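Local structure of endonuclease II (Enterobacteria phage t4, 2WSH) at residues L52-K57 / S81-L86; A85-A90 / P134-Q139; K63-Y68 / V97-R102. The protein is a tetrameric GIY-YIG endonuclease that nicks and cleaves cytosine-containing double-stranded DNA in a sequence-specific, magnesium-dependent way, helping the phage to degrade host DNA. The protein carries 1 engineered substitution. All blocks are in the same frame, centred on the assembly; numbering follows the deposited sequence. Where two conformers were deposited one is given.

Interaction 1: L52-K57 / S81-L86; sequences LVYIGK and STKSAL. With PO4 (phosphate ion), chain E.
K83, on the first turn of helix 82-92, reaches across to Y54 of strand 51-58, and the two side chains meet at about a right angle beside a bound phosphate. The pair illustrates how a lysine can serve an aromatic ring with its chain and an anion with its tip. The route begins at CB, which heads for the strand, and CG continues it beside the backbone N. CD then settles over one face of the Y54 ring in a CH-pi contact, 3.6 Å from the ring centroid and only 15° off the normal; it sits toward the rim, nearest CZ and CE1. A bend at chi3 (-60°) turns the remaining chain along the ring toward the phenol oxygen, and CE passes 3.9 Å from Y54 OH. At the tip, K83 NZ donates to phosphate O3 over 2.7 Å. A weak hydrogen bond of 3.0 Å also runs from K83 NZ to Y54 OH. With CG anti to the backbone N (chi1 -176°), the phenol reaches the phosphate and donates in turn to its O1, which lies at the ring edge in its plane. That separation, 2.5 Å between Y54 OH and O1, is so short as to be doubtful. Y54 is the tyrosine of the YIG sequence in this GIY-YIG nuclease. The phosphate probably came from the crystallisation liquor, although its position is consistent with a DNA phosphate site. Y44 and R64 also bond it, and Y68 of helix 61-73 is a further partner of K83 NZ. Y54 belongs to a classic beta bulge, sharing I46 of strand 42-48 with V53. L52 and I55 pack against helix 121-132, whereas Y54 touches Y68 of helix 61-73 and W136 and N137 of the C-terminal loop.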
loop_
_atom_site.group_PDB
_atom_site.type_symbol
_atom_site.label_atom_id
_atom_site.label_comp_id
_atom_site.label_asym_id
_atom_site.label_seq_id
_atom_site.Cartn_x
_atom_site.Cartn_y
_atom_site.Cartn_z
ATOM N N LEU A 52 13.998 6.126 -27.089
ATOM C CA LEU A 52 13.818 6.800 -25.811
ATOM C C LEU A 52 14.991 7.731 -25.515
ATOM O O LEU A 52 16.140 7.297 -25.500
ATOM C CB LEU A 52 13.697 5.764 -24.694
ATOM C CG LEU A 52 13.473 6.275 -23.270
ATOM C CD1 LEU A 52 12.112 6.933 -23.165
ATOM C CD2 LEU A 52 13.596 5.137 -22.268
ATOM N N VAL A 53 14.699 9.006 -25.273
ATOM C CA VAL A 53 15.750 9.951 -24.908
ATOM C C VAL A 53 15.579 10.525 -23.505
ATOM O O VAL A 53 16.530 11.043 -22.925
ATOM C CB VAL A 53 15.882 11.102 -25.925
ATOM C CG1 VAL A 53 16.192 10.551 -27.306
ATOM C CG2 VAL A 53 14.614 11.958 -25.948
ATOM N N TYR A 54 14.375 10.429 -22.952
ATOM C CA TYR A 54 14.110 11.076 -21.671
ATOM C C TYR A 54 12.916 10.496 -20.923
ATOM O O TYR A 54 11.874 10.217 -21.511
ATOM C CB TYR A 54 13.888 12.576 -21.880
ATOM C CG TYR A 54 13.693 13.359 -20.598
ATOM C CD1 TYR A 54 14.770 13.646 -19.768
ATOM C CD2 TYR A 54 12.434 13.818 -20.223
ATOM C CE1 TYR A 54 14.600 14.367 -18.599
ATOM C CE2 TYR A 54 12.253 14.541 -19.056
ATOM C CZ TYR A 54 13.340 14.810 -18.248
ATOM O OH TYR A 54 13.177 15.529 -17.086
ATOM N N ILE A 55 13.085 10.329 -19.616
ATOM C CA ILE A 55 11.993 9.944 -18.732
ATOM C C ILE A 55 11.722 11.088 -17.766
ATOM O O ILE A 55 12.615 11.511 -17.032
ATOM C CB ILE A 55 12.340 8.690 -17.909
ATOM C CG1 ILE A 55 12.358 7.447 -18.798
ATOM C CG2 ILE A 55 11.337 8.503 -16.771
ATOM C CD1 ILE A 55 10.983 6.999 -19.236
ATOM N N GLY A 56 10.498 11.602 -17.784
ATOM C CA GLY A 56 10.107 12.657 -16.870
ATOM C C GLY A 56 8.918 12.259 -16.020
ATOM O O GLY A 56 8.294 11.227 -16.258
ATOM N N LYS A 57 8.609 13.071 -15.017
ATOM C CA LYS A 57 7.382 12.889 -14.251
ATOM C C LYS A 57 6.655 14.221 -14.188
ATOM O O LYS A 57 7.290 15.274 -14.229
ATOM C CB LYS A 57 7.693 12.375 -12.846
ATOM C CG LYS A 57 8.524 13.332 -12.008
ATOM C CD LYS A 57 8.905 12.708 -10.673
ATOM C CE LYS A 57 9.705 13.680 -9.809
ATOM N NZ LYS A 57 10.231 13.023 -8.577
ATOM N N SER A 81 16.900 25.260 -20.411
ATOM C CA SER A 81 16.318 25.007 -21.717
ATOM C C SER A 81 17.080 23.978 -22.529
ATOM O O SER A 81 16.914 23.900 -23.745
ATOM C CB SER A 81 16.283 26.321 -22.491
ATOM O OG SER A 81 17.530 26.988 -22.365
ATOM N N THR A 82 17.922 23.196 -21.867
ATOM C CA THR A 82 18.688 22.178 -22.566
ATOM C C THR A 82 17.753 21.214 -23.296
ATOM O O THR A 82 17.926 20.951 -24.486
ATOM C CB THR A 82 19.618 21.413 -21.611
ATOM O OG1 THR A 82 20.743 22.239 -21.282
ATOM C CG2 THR A 82 20.115 20.147 -22.262
ATOM N N LYS A 83 16.750 20.704 -22.587
ATOM C CA LYS A 83 15.795 19.784 -23.189
ATOM C C LYS A 83 15.016 20.442 -24.328
ATOM O O LYS A 83 14.863 19.858 -25.400
ATOM C CB LYS A 83 14.839 19.217 -22.136
ATOM C CG LYS A 83 15.383 18.015 -21.385
ATOM C CD LYS A 83 14.363 17.493 -20.388
ATOM C CE LYS A 83 14.004 18.560 -19.367
ATOM N NZ LYS A 83 12.840 18.149 -18.544
ATOM N N SER A 84 14.524 21.655 -24.095
ATOM C CA SER A 84 13.800 22.375 -25.136
ATOM C C SER A 84 14.697 22.576 -26.352
ATOM O O SER A 84 14.243 22.490 -27.492
ATOM C CB SER A 84 13.289 23.723 -24.619
ATOM O OG SER A 84 12.254 23.543 -23.667
ATOM N N ALA A 85 15.976 22.832 -26.100
ATOM C CA ALA A 85 16.946 23.032 -27.175
ATOM C C ALA A 85 17.228 21.732 -27.923
ATOM O O ALA A 85 17.437 21.735 -29.139
ATOM C CB ALA A 85 18.240 23.619 -26.625
ATOM N N LEU A 86 17.242 20.622 -27.193
ATOM C CA LEU A 86 17.459 19.314 -27.806
ATOM C C LEU A 86 16.264 18.923 -28.674
ATOM O O LEU A 86 16.427 18.393 -29.773
ATOM C CB LEU A 86 17.702 18.255 -26.728
ATOM C CG LEU A 86 19.025 18.382 -25.962
ATOM C CD1 LEU A 86 18.900 17.807 -24.563
ATOM C CD2 LEU A 86 20.156 17.715 -26.721
HETATM P P PO4 E . 10.501 17.971 -16.078
HETATM O O1 PO4 E . 11.161 16.616 -16.158
HETATM O O2 PO4 E . 9.969 18.201 -14.682
HETATM O O3 PO4 E . 11.476 19.072 -16.429
HETATM O O4 PO4 E . 9.368 17.974 -17.073
#

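Interaction 2: A85-A90 / P134-Q139; sequences ALIHSA and PPWNIQ
W136 pushes its indole against helix 82-92, where L86 covers one face of the ring system and I87 meets its far end. Packing is closest at the six-membered ring. L86 CB lies over its face, 3.4 Å from W136 CZ2, and the CH-pi line to that ring's centroid is 22° off the normal. Leucine and tryptophan run past each other in opposite directions, and L86 CD1 sits over the five-membered ring, nearly equidistant from its atoms and 3.9 Å from W136 CE2. I87 crosses the indole at about a right angle, and its CG1 comes obliquely to within 3.6 Å of W136 CZ3.

Away from this patch the contact loosens. A90 CB points toward the loop but stays 5.3 Å from its nearest atom, W136 CH2, while P135 and I138 lie exposed. Within the helix, L86 O accepts from A90 N and, over 3.0 Å, from S89 OG, both on the same face of its carbonyl plane.

The loop is ordered by a type I beta turn from P134 to N137 and tied to strand 51-58 through the backbones of W136 and V53 and through N137 OD1 with I55 N. W136 also touches I46 and I48, so the indole packs between helix 82-92 and the beta hairpin of strands 42-48 and 51-58, which carries the sequence elements of the GIY-YIG fold.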
loop_
_atom_site.group_PDB
_atom_site.type_symbol
_atom_site.label_atom_id
_atom_site.label_comp_id
_atom_site.label_asym_id
_atom_site.label_seq_id
_atom_site.Cartn_x
_atom_site.Cartn_y
_atom_site.Cartn_z
ATOM N N ALA A 85 15.976 22.832 -26.100
ATOM C CA ALA A 85 16.946 23.032 -27.175
ATOM C C ALA A 85 17.228 21.732 -27.923
ATOM O O ALA A 85 17.437 21.735 -29.139
ATOM C CB ALA A 85 18.240 23.619 -26.625
ATOM N N LEU A 86 17.242 20.622 -27.193
ATOM C CA LEU A 86 17.459 19.314 -27.806
ATOM C C LEU A 86 16.264 18.923 -28.674
ATOM O O LEU A 86 16.427 18.393 -29.773
ATOM C CB LEU A 86 17.702 18.255 -26.728
ATOM C CG LEU A 86 19.025 18.382 -25.962
ATOM C CD1 LEU A 86 18.900 17.807 -24.563
ATOM C CD2 LEU A 86 20.156 17.715 -26.721
ATOM N N ILE A 87 15.064 19.193 -28.171
ATOM C CA ILE A 87 13.840 18.918 -28.910
ATOM C C ILE A 87 13.799 19.724 -30.208
ATOM O O ILE A 87 13.420 19.213 -31.262
ATOM C CB ILE A 87 12.594 19.254 -28.064
ATOM C CG1 ILE A 87 12.489 18.311 -26.863
ATOM C CG2 ILE A 87 11.331 19.189 -28.912
ATOM C CD1 ILE A 87 11.440 18.739 -25.836
ATOM N N HIS A 88 14.206 20.987 -30.130
ATOM C CA HIS A 88 14.162 21.858 -31.298
ATOM C C HIS A 88 15.137 21.430 -32.394
ATOM O O HIS A 88 14.810 21.492 -33.579
ATOM C CB HIS A 88 14.406 23.317 -30.906
ATOM C CG HIS A 88 14.144 24.287 -32.016
ATOM N ND1 HIS A 88 14.902 25.420 -32.212
ATOM C CD2 HIS A 88 13.214 24.281 -33.000
ATOM C CE1 HIS A 88 14.442 26.078 -33.262
ATOM N NE2 HIS A 88 13.418 25.408 -33.759
ATOM N N SER A 89 16.330 20.996 -32.000
ATOM C CA SER A 89 17.312 20.528 -32.975
ATOM C C SER A 89 16.897 19.186 -33.573
ATOM O O SER A 89 17.204 18.895 -34.730
ATOM C CB SER A 89 18.714 20.456 -32.366
ATOM O OG SER A 89 18.755 19.566 -31.266
ATOM N N ALA A 90 16.190 18.374 -32.792
ATOM C CA ALA A 90 15.629 17.137 -33.324
ATOM C C ALA A 90 14.604 17.476 -34.399
ATOM O O ALA A 90 14.637 16.929 -35.504
ATOM C CB ALA A 90 14.992 16.311 -32.222
ATOM N N PRO A 134 18.345 7.053 -19.947
ATOM C CA PRO A 134 18.044 7.889 -21.113
ATOM C C PRO A 134 19.061 9.022 -21.214
ATOM O O PRO A 134 19.476 9.551 -20.189
ATOM C CB PRO A 134 16.647 8.441 -20.806
ATOM C CG PRO A 134 16.097 7.551 -19.726
ATOM C CD PRO A 134 17.278 7.103 -18.935
ATOM N N PRO A 135 19.459 9.386 -22.442
ATOM C CA PRO A 135 20.536 10.349 -22.704
ATOM C C PRO A 135 20.284 11.718 -22.080
ATOM O O PRO A 135 21.216 12.361 -21.591
ATOM C CB PRO A 135 20.527 10.471 -24.233
ATOM C CG PRO A 135 19.871 9.224 -24.712
ATOM C CD PRO A 135 18.838 8.908 -23.686
ATOM N N TRP A 136 19.033 12.161 -22.101
ATOM C CA TRP A 136 18.698 13.512 -21.660
ATOM C C TRP A 136 18.509 13.629 -20.154
ATOM O O TRP A 136 18.309 14.725 -19.638
ATOM C CB TRP A 136 17.432 13.990 -22.364
ATOM C CG TRP A 136 17.599 14.144 -23.830
ATOM C CD1 TRP A 136 18.683 13.783 -24.579
ATOM C CD2 TRP A 136 16.636 14.671 -24.742
ATOM N NE1 TRP A 136 18.459 14.071 -25.902
ATOM C CE2 TRP A 136 17.207 14.617 -26.030
ATOM C CE3 TRP A 136 15.349 15.199 -24.594
ATOM C CZ2 TRP A 136 16.534 15.062 -27.164
ATOM C CZ3 TRP A 136 14.682 15.642 -25.720
ATOM C CH2 TRP A 136 15.278 15.572 -26.990
ATOM N N ASN A 137 18.556 12.501 -19.456
ATOM C CA ASN A 137 18.441 12.503 -18.004
ATOM C C ASN A 137 19.802 12.698 -17.346
ATOM O O ASN A 137 20.632 11.790 -17.346
ATOM C CB ASN A 137 17.808 11.203 -17.513
ATOM C CG ASN A 137 16.312 11.159 -17.755
ATOM O OD1 ASN A 137 15.844 10.581 -18.739
ATOM N ND2 ASN A 137 15.554 11.790 -16.868
ATOM N N ILE A 138 20.024 13.887 -16.795
ATOM C CA ILE A 138 21.285 14.195 -16.129
ATOM C C ILE A 138 21.327 13.508 -14.776
ATOM O O ILE A 138 20.554 13.843 -13.881
ATOM C CB ILE A 138 21.461 15.708 -15.924
ATOM C CG1 ILE A 138 21.162 16.464 -17.220
ATOM C CG2 ILE A 138 22.868 16.023 -15.435
ATOM C CD1 ILE A 138 22.050 16.072 -18.371
ATOM N N GLN A 139 22.233 12.546 -14.630
ATOM C CA GLN A 139 22.341 11.777 -13.394
ATOM C C GLN A 139 23.382 12.362 -12.441
ATOM O O GLN A 139 24.514 12.641 -12.836
ATOM C CB GLN A 139 22.670 10.317 -13.704
ATOM C CG GLN A 139 21.704 9.673 -14.685
ATOM C CD GLN A 139 22.005 8.210 -14.919
ATOM O OE1 GLN A 139 22.617 7.551 -14.081
ATOM N NE2 GLN A 139 21.572 7.690 -16.064
#

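Interaction 3: K63-Y68 / V97-R102; sequences KRINYY and VEFYAR. With PO4 (phosphate ion), chain E.
I65 and F99 mark the closest backbone approach between segments 63-68 and 97-102, with their CA atoms 8.4 Å apart. This is the GIY-YIG fold at work, an antiparallel sheet with helices packed on it. I65 and Y68 point their side chains at the strand, and F99 rises from the strand to meet them. On the strand, F99 and V97 look toward helices, whereas E98 turns to the other surface and forms a salt bridge with K19.

F99 is the centre of the packing. I65 approaches it from the opposite direction and places CD1 over one face of the phenyl ring, offset toward the rim. The methyl is close to two carbons at once, 3.3 Å from both F99 CD1 and CE1, and the CH-pi line to the centroid is tilted 29° from the normal. The isoleucine reaches the ring through CG1, which stands anti to the carbonyl carbon (chi1 -55°). Y68, one turn further along the helix, meets the phenyl obliquely; the two planes are inclined at 32° and Y68 CD2 comes to 3.8 Å from F99 CZ. All three residues are buried, and Y44 and I46 of strand 42-48 and L23 of strand 18-23 also pack on F99.

The hydroxyl of Y68 emerges from this apolar cluster bonded to Y44 OH and to K83 NZ, so one tyrosine joins the core to the phosphate site. R64 belongs there too: CB sets out toward the strand, but bends at chi2 and chi3 lead the guanidinium away, where it also bonds to K57 O. In the conformer described, R64 NH1 lies 2.5 Å from phosphate O4, near the guanidinium plane, a hydrogen bond so short that its exact length is doubtful.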
loop_
_atom_site.group_PDB
_atom_site.type_symbol
_atom_site.label_atom_id
_atom_site.label_comp_id
_atom_site.label_asym_id
_atom_site.label_seq_id
_atom_site.Cartn_x
_atom_site.Cartn_y
_atom_site.Cartn_z
ATOM N N LYS A 63 0.115 20.542 -19.648
ATOM C CA LYS A 63 0.846 21.743 -19.260
ATOM C C LYS A 63 2.343 21.625 -19.535
ATOM O O LYS A 63 2.955 22.556 -20.057
ATOM C CB LYS A 63 0.596 22.097 -17.792
ATOM C CG LYS A 63 -0.491 23.146 -17.594
ATOM C CD LYS A 63 -0.523 23.662 -16.162
ATOM C CE LYS A 63 0.747 24.428 -15.810
ATOM N NZ LYS A 63 0.643 25.092 -14.479
ATOM N N ARG A 64 2.921 20.477 -19.190
ATOM C CA ARG A 64 4.352 20.246 -19.372
ATOM C C ARG A 64 4.766 20.290 -20.843
ATOM O O ARG A 64 5.766 20.917 -21.195
ATOM C CB ARG A 64 4.764 18.908 -18.752
ATOM C CG ARG A 64 6.267 18.647 -18.746
ATOM C CD ARG A 64 7.004 19.602 -17.813
ATOM N NE ARG A 64 6.328 19.740 -16.525
ATOM C CZ ARG A 64 6.515 18.938 -15.481
ATOM N NH1 ARG A 64 7.361 17.920 -15.555
ATOM N NH2 ARG A 64 5.846 19.152 -14.359
ATOM N N ILE A 65 3.999 19.620 -21.697
ATOM C CA ILE A 65 4.289 19.604 -23.124
ATOM C C ILE A 65 4.176 21.004 -23.718
ATOM O O ILE A 65 5.047 21.441 -24.471
ATOM C CB ILE A 65 3.367 18.646 -23.906
ATOM C CG1 ILE A 65 3.437 17.233 -23.318
ATOM C CG2 ILE A 65 3.743 18.638 -25.380
ATOM C CD1 ILE A 65 4.808 16.845 -22.844
ATOM N N ASN A 66 3.099 21.706 -23.377
ATOM C CA ASN A 66 2.905 23.068 -23.864
ATOM C C ASN A 66 4.016 24.019 -23.409
ATOM O O ASN A 66 4.353 24.971 -24.113
ATOM C CB ASN A 66 1.524 23.598 -23.469
ATOM C CG ASN A 66 0.449 23.203 -24.460
ATOM O OD1 ASN A 66 -0.657 22.823 -24.081
ATOM N ND2 ASN A 66 0.774 23.283 -25.744
ATOM N N TYR A 67 4.574 23.748 -22.232
ATOM C CA TYR A 67 5.750 24.459 -21.746
ATOM C C TYR A 67 6.886 24.298 -22.751
ATOM O O TYR A 67 7.517 25.279 -23.147
ATOM C CB TYR A 67 6.146 23.919 -20.366
ATOM C CG TYR A 67 7.514 24.334 -19.859
ATOM C CD1 TYR A 67 7.648 25.324 -18.889
ATOM C CD2 TYR A 67 8.669 23.720 -20.331
ATOM C CE1 TYR A 67 8.896 25.697 -18.414
ATOM C CE2 TYR A 67 9.920 24.086 -19.865
ATOM C CZ TYR A 67 10.027 25.073 -18.907
ATOM O OH TYR A 67 11.270 25.438 -18.442
ATOM N N TYR A 68 7.135 23.057 -23.171
ATOM C CA TYR A 68 8.146 22.775 -24.186
ATOM C C TYR A 68 7.843 23.537 -25.465
ATOM O O TYR A 68 8.699 24.238 -25.995
ATOM C CB TYR A 68 8.220 21.275 -24.504
ATOM C CG TYR A 68 8.854 20.420 -23.431
ATOM C CD1 TYR A 68 10.135 20.683 -22.967
ATOM C CD2 TYR A 68 8.178 19.331 -22.897
ATOM C CE1 TYR A 68 10.716 19.897 -21.987
ATOM C CE2 TYR A 68 8.753 18.540 -21.920
ATOM C CZ TYR A 68 10.020 18.827 -21.471
ATOM O OH TYR A 68 10.591 18.038 -20.497
ATOM N N VAL A 97 9.346 13.479 -33.164
ATOM C CA VAL A 97 9.395 13.704 -31.720
ATOM C C VAL A 97 8.075 13.327 -31.061
ATOM O O VAL A 97 7.050 13.975 -31.289
ATOM C CB VAL A 97 9.699 15.180 -31.384
ATOM C CG1 VAL A 97 9.691 15.395 -29.873
ATOM C CG2 VAL A 97 11.027 15.610 -31.991
ATOM N N GLU A 98 8.107 12.289 -30.232
ATOM C CA GLU A 98 6.892 11.764 -29.624
ATOM C C GLU A 98 6.940 11.775 -28.103
ATOM O O GLU A 98 7.997 11.593 -27.499
ATOM C CB GLU A 98 6.632 10.336 -30.111
ATOM C CG GLU A 98 6.416 10.220 -31.608
ATOM C CD GLU A 98 6.327 8.778 -32.068
ATOM O OE1 GLU A 98 7.298 8.021 -31.854
ATOM O OE2 GLU A 98 5.288 8.402 -32.648
ATOM N N PHE A 99 5.782 11.997 -27.496
ATOM C CA PHE A 99 5.623 11.872 -26.058
ATOM C C PHE A 99 4.707 10.699 -25.742
ATOM O O PHE A 99 3.623 10.580 -26.316
ATOM C CB PHE A 99 5.024 13.154 -25.479
ATOM C CG PHE A 99 5.980 14.306 -25.446
ATOM C CD1 PHE A 99 6.676 14.606 -24.290
ATOM C CD2 PHE A 99 6.188 15.085 -26.571
ATOM C CE1 PHE A 99 7.561 15.669 -24.253
ATOM C CE2 PHE A 99 7.074 16.144 -26.541
ATOM C CZ PHE A 99 7.761 16.435 -25.381
ATOM N N TYR A 100 5.153 9.836 -24.836
ATOM C CA TYR A 100 4.331 8.752 -24.316
ATOM C C TYR A 100 4.026 9.010 -22.847
ATOM O O TYR A 100 4.782 9.693 -22.160
ATOM C CB TYR A 100 5.061 7.417 -24.444
ATOM C CG TYR A 100 5.148 6.876 -25.850
ATOM C CD1 TYR A 100 4.421 5.751 -26.226
ATOM C CD2 TYR A 100 5.962 7.478 -26.801
ATOM C CE1 TYR A 100 4.501 5.244 -27.511
ATOM C CE2 TYR A 100 6.046 6.980 -28.088
ATOM C CZ TYR A 100 5.314 5.863 -28.437
ATOM O OH TYR A 100 5.393 5.361 -29.715
ATOM N N ALA A 101 2.925 8.452 -22.358
ATOM C CA ALA A 101 2.564 8.603 -20.954
ATOM C C ALA A 101 2.254 7.260 -20.313
ATOM O O ALA A 101 1.572 6.426 -20.906
ATOM C CB ALA A 101 1.382 9.539 -20.811
ATOM N N ARG A 102 2.756 7.063 -19.097
ATOM C CA ARG A 102 2.429 5.885 -18.303
ATOM C C ARG A 102 1.687 6.321 -17.048
ATOM O O ARG A 102 2.251 6.992 -16.186
ATOM C CB ARG A 102 3.692 5.109 -17.934
ATOM C CG ARG A 102 3.487 4.079 -16.828
ATOM C CD ARG A 102 4.774 3.306 -16.541
ATOM N NE ARG A 102 4.720 2.599 -15.263
ATOM C CZ ARG A 102 4.363 1.325 -15.120
ATOM N NH1 ARG A 102 4.037 0.597 -16.180
ATOM N NH2 ARG A 102 4.342 0.777 -13.913
HETATM P P PO4 E . 10.501 17.971 -16.078
HETATM O O1 PO4 E . 11.161 16.616 -16.158
HETATM O O2 PO4 E . 9.969 18.201 -14.682
HETATM O O3 PO4 E . 11.476 19.072 -16.429
HETATM O O4 PO4 E . 9.368 17.974 -17.073
#

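The three contacts lie within one GIY-YIG domain, and interactions 1 and 3 meet at a single phosphate. Along the chain come strand 51-58, helix 61-73, helix 82-92, strand 97-111 and the final loop. Interactions 1 and 2 are neighbours, their centres about 4 Å apart, and share A85 and L86 on helix 82-92; the V53 and W136 backbones join them directly. Interaction 3 is centred about 10 Å from interaction 1 and 13 Å from interaction 2. The Y68-K83 bond links it to interaction 1, and I87 packs on Y68 between interactions 2 and 3. Residues of the core and of the phosphate site thus sit on the same two helices, 61-73 and 82-92.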